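Local coordinates for putative oxidoreductase molybdopterin-binding subunit (PDB 4ZOH), which probably serves as the molybdenum-bearing catalytic subunit of an oxidoreductase of the xanthine dehydrogenase/aldehyde oxidase family, holding a pterin cytosine dinucleotide cofactor, at residues A147-D153 against F262-K268. Residues are numbered along the deposited sequence; the frame is centred on the assembly and turned at random.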
ATOM      1  N   ALA A 147      40.121 -23.597  49.873  1.00 41.20           N
ATOM      2  CA  ALA A 147      40.057 -24.488  48.717  1.00 41.72           C
ATOM      3  C   ALA A 147      41.122 -25.518  48.834  1.00 47.90           C
ATOM      4  O   ALA A 147      42.225 -25.189  49.258  1.00 48.63           O
ATOM      5  CB  ALA A 147      40.285 -23.724  47.435  1.00 42.94           C
ATOM      6  N   ASP A 148      40.842 -26.747  48.386  1.00 42.17           N
ATOM      7  CA  ASP A 148      41.882 -27.787  48.378  1.00 45.58           C
ATOM      8  C   ASP A 148      42.718 -27.677  47.124  1.00 42.97           C
ATOM      9  O   ASP A 148      43.862 -28.133  47.066  1.00 45.41           O
ATOM     10  CB  ASP A 148      41.278 -29.213  48.593  1.00 45.14           C
ATOM     11  CG  ASP A 148      40.441 -29.291  49.878  1.00 48.70           C
ATOM     12  OD1 ASP A 148      40.884 -28.721  50.914  1.00 47.04           O
ATOM     13  OD2 ASP A 148      39.337 -29.886  49.868  1.00 42.99           O
ATOM     14  N   LEU A 149      42.139 -27.007  46.126  1.00 48.84           N
ATOM     15  CA  LEU A 149      42.604 -27.054  44.759  1.00 39.82           C
ATOM     16  C   LEU A 149      42.015 -25.867  43.982  1.00 38.43           C
ATOM     17  O   LEU A 149      40.868 -25.413  44.248  1.00 36.13           O
ATOM     18  CB  LEU A 149      42.058 -28.367  44.120  1.00 50.80           C
ATOM     19  CG  LEU A 149      42.722 -28.798  42.814  1.00 52.76           C
ATOM     20  CD1 LEU A 149      44.177 -28.331  42.804  1.00 59.84           C
ATOM     21  CD2 LEU A 149      42.649 -30.304  42.645  1.00 60.13           C
ATOM     22  N   THR A 150      42.771 -25.415  42.989  1.00 28.39           N
ATOM     23  CA  THR A 150      42.241 -24.481  42.027  1.00 32.98           C
ATOM     24  C   THR A 150      42.561 -24.917  40.630  1.00 31.68           C
ATOM     25  O   THR A 150      43.644 -25.469  40.352  1.00 31.34           O
ATOM     26  CB  THR A 150      42.714 -22.993  42.249  1.00 32.34           C
ATOM     27  OG1 THR A 150      44.098 -22.866  41.903  1.00 36.85           O
ATOM     28  CG2 THR A 150      42.481 -22.603  43.629  1.00 27.88           C
ATOM     29  N   ILE A 151      41.616 -24.606  39.738  1.00 35.61           N
ATOM     30  CA  ILE A 151      41.715 -24.972  38.322  1.00 32.21           C
ATOM     31  C   ILE A 151      41.634 -23.711  37.481  1.00 30.53           C
ATOM     32  O   ILE A 151      40.783 -22.890  37.729  1.00 29.31           O
ATOM     33  CB  ILE A 151      40.528 -25.940  37.878  1.00 34.15           C
ATOM     34  CG1 ILE A 151      40.293 -27.126  38.868  1.00 35.51           C
ATOM     35  CG2 ILE A 151      40.679 -26.424  36.418  1.00 29.25           C
ATOM     36  CD1 ILE A 151      41.335 -28.195  38.792  1.00 40.49           C
ATOM     37  N   SER A 152      42.446 -23.621  36.426  1.00 35.22           N
ATOM     38  CA  SER A 152      42.459 -22.418  35.571  1.00 36.52           C
ATOM     39  C   SER A 152      42.390 -22.779  34.133  1.00 32.69           C
ATOM     40  O   SER A 152      42.994 -23.744  33.739  1.00 30.87           O
ATOM     41  CB  SER A 152      43.756 -21.624  35.786  1.00 34.01           C
ATOM     42  OG  SER A 152      43.657 -21.073  37.056  1.00 38.40           O
ATOM     43  N   ASP A 153      41.679 -21.973  33.347  1.00 32.45           N
ATOM     44  CA  ASP A 153      41.753 -22.054  31.886  1.00 31.55           C
ATOM     45  C   ASP A 153      41.092 -20.796  31.258  1.00 31.06           C
ATOM     46  O   ASP A 153      40.614 -19.919  31.956  1.00 25.51           O
ATOM     47  CB  ASP A 153      41.041 -23.347  31.380  1.00 34.52           C
ATOM     48  CG  ASP A 153      41.692 -23.921  30.176  1.00 36.68           C
ATOM     49  OD1 ASP A 153      41.712 -25.161  30.057  1.00 43.25           O
ATOM     50  OD2 ASP A 153      42.246 -23.159  29.357  1.00 37.91           O
ATOM     51  N   PHE A 262      39.573 -17.752  33.746  1.00 30.52           N
ATOM     52  CA  PHE A 262      38.927 -18.085  35.050  1.00 29.73           C
ATOM     53  C   PHE A 262      39.893 -18.840  35.957  1.00 25.70           C
ATOM     54  O   PHE A 262      40.833 -19.461  35.493  1.00 26.27           O
ATOM     55  CB  PHE A 262      37.581 -18.859  34.881  1.00 32.58           C
ATOM     56  CG  PHE A 262      37.754 -20.339  34.581  1.00 33.90           C
ATOM     57  CD1 PHE A 262      37.972 -21.274  35.621  1.00 33.98           C
ATOM     58  CD2 PHE A 262      37.750 -20.795  33.274  1.00 35.61           C
ATOM     59  CE1 PHE A 262      38.199 -22.619  35.340  1.00 33.31           C
ATOM     60  CE2 PHE A 262      37.935 -22.138  32.986  1.00 36.55           C
ATOM     61  CZ  PHE A 262      38.146 -23.055  34.025  1.00 37.17           C
ATOM     62  N   GLU A 263      39.622 -18.824  37.251  1.00 28.25           N
ATOM     63  CA  GLU A 263      40.275 -19.743  38.127  1.00 26.27           C
ATOM     64  C   GLU A 263      39.206 -20.135  39.093  1.00 26.90           C
ATOM     65  O   GLU A 263      38.513 -19.277  39.632  1.00 26.63           O
ATOM     66  CB  GLU A 263      41.503 -19.088  38.821  1.00 34.83           C
ATOM     67  CG  GLU A 263      41.874 -19.663  40.198  1.00 40.60           C
ATOM     68  CD  GLU A 263      43.189 -19.117  40.777  1.00 53.11           C
ATOM     69  OE1 GLU A 263      44.004 -19.931  41.320  1.00 53.38           O
ATOM     70  OE2 GLU A 263      43.423 -17.885  40.679  1.00 50.71           O
ATOM     71  N   VAL A 264      39.062 -21.448  39.340  1.00 27.71           N
ATOM     72  CA  VAL A 264      37.960 -21.839  40.233  1.00 28.52           C
ATOM     73  C   VAL A 264      38.585 -22.477  41.475  1.00 29.57           C
ATOM     74  O   VAL A 264      39.566 -23.233  41.388  1.00 27.24           O
ATOM     75  CB  VAL A 264      36.874 -22.734  39.489  1.00 23.91           C
ATOM     76  CG1 VAL A 264      37.487 -23.992  38.909  1.00 21.25           C
ATOM     77  CG2 VAL A 264      35.693 -23.086  40.357  1.00 21.99           C
ATOM     78  N   ALA A 265      37.960 -22.178  42.602  1.00 33.94           N
ATOM     79  CA  ALA A 265      38.339 -22.728  43.859  1.00 36.22           C
ATOM     80  C   ALA A 265      37.343 -23.787  44.321  1.00 38.97           C
ATOM     81  O   ALA A 265      36.142 -23.530  44.593  1.00 36.55           O
ATOM     82  CB  ALA A 265      38.465 -21.619  44.905  1.00 35.50           C
ATOM     83  N   VAL A 266      37.886 -24.992  44.475  1.00 43.49           N
ATOM     84  CA  VAL A 266      37.067 -26.122  44.888  1.00 45.69           C
ATOM     85  C   VAL A 266      37.595 -26.888  46.096  1.00 46.74           C
ATOM     86  O   VAL A 266      38.833 -26.964  46.306  1.00 44.81           O
ATOM     87  CB  VAL A 266      36.889 -27.112  43.714  1.00 44.90           C
ATOM     88  CG1 VAL A 266      36.254 -26.388  42.511  1.00 44.27           C
ATOM     89  CG2 VAL A 266      38.209 -27.815  43.336  1.00 34.33           C
ATOM     90  N   LYS A 267      36.654 -27.463  46.855  1.00 44.92           N
ATOM     91  CA  LYS A 267      36.969 -28.647  47.686  1.00 43.95           C
ATOM     92  C   LYS A 267      36.970 -29.974  46.905  1.00 48.28           C
ATOM     93  O   LYS A 267      36.226 -30.163  45.903  1.00 41.62           O
ATOM     94  CB  LYS A 267      36.125 -28.660  48.943  1.00 43.98           C
ATOM     95  CG  LYS A 267      36.912 -27.955  50.049  1.00 59.73           C
ATOM     96  CD  LYS A 267      36.039 -27.353  51.153  1.00 68.24           C
ATOM     97  CE  LYS A 267      36.865 -27.120  52.424  1.00 71.20           C
ATOM     98  NZ  LYS A 267      35.933 -27.040  53.588  1.00 77.83           N
ATOM     99  N   LYS A 268      37.855 -30.877  47.326  1.00 50.50           N
ATOM    100  CA  LYS A 268      38.006 -32.207  46.686  1.00 50.14           C
ATOM    101  C   LYS A 268      36.691 -33.017  46.588  1.00 39.48           C
ATOM    102  O   LYS A 268      36.564 -33.858  45.712  1.00 41.02           O
ATOM    103  CB  LYS A 268      39.057 -33.058  47.417  1.00 55.58           C
ATOM    104  CG  LYS A 268      40.471 -32.544  47.310  1.00 57.64           C
ATOM    105  CD  LYS A 268      41.262 -33.332  46.302  1.00 60.83           C
ATOM    106  CE  LYS A 268      42.691 -33.382  46.793  1.00 59.46           C
ATOM    107  NZ  LYS A 268      43.568 -33.110  45.631  1.00 61.63           N
TER
HETATM  108  O   HOH W   1      44.494 -18.075  38.198  1.00 58.75           O
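Leu149-Asp153 and Phe262-Val266 pair as antiparallel strands, their axes 4.5 Å apart and their directions 161° from each other, with strand 149-161 an outermost strand of the chain's five-stranded mixed sheet in the molybdopterin cofactor-binding domain. Paired backbone bonds, such as Val264 N to Ile151 O (2.8 Å), hold the centre. Where the pairing ends, Asp148 and Leu149 both face Val266 in a classic beta bulge: Val266 O accepts from Asp148 N at 2.9 Å and, weakly, from Leu149 N.

One side is mostly apolar, and its Ile151, Val264 and Val266 pack on helix 336-353. Beta-branched Ile151 and Val264 suit extended backbone and meet there, Ile151 CB on Val264 CG1 at 3.8 Å. The Phe262 ring, its CG set between the backbone N and the carbonyl carbon (chi1 79°), folds back beneath the partner strand, so that Asp153 N lies over one face, offset toward the rim, while Asp153 OD1 reaches a salt bridge with Arg693.

The other side carries small and polar residues, of which Thr150, Glu263 and Ala265 touch Phe144 of helix 140-145. Thr150 OG1 lies 3.0 Å from Glu263 OE1, the extended glutamate crossing to it while its OE2 forms a salt bridge with Arg276; a water weakly links OE2 to Ser152 OG. At the bulge itself, Asp148's short carboxylate can accept a nearby main-chain N-H: OD2 takes the proton of Lys268 N through its anti lone pair at 3.1 Å, nearly straight at 168°.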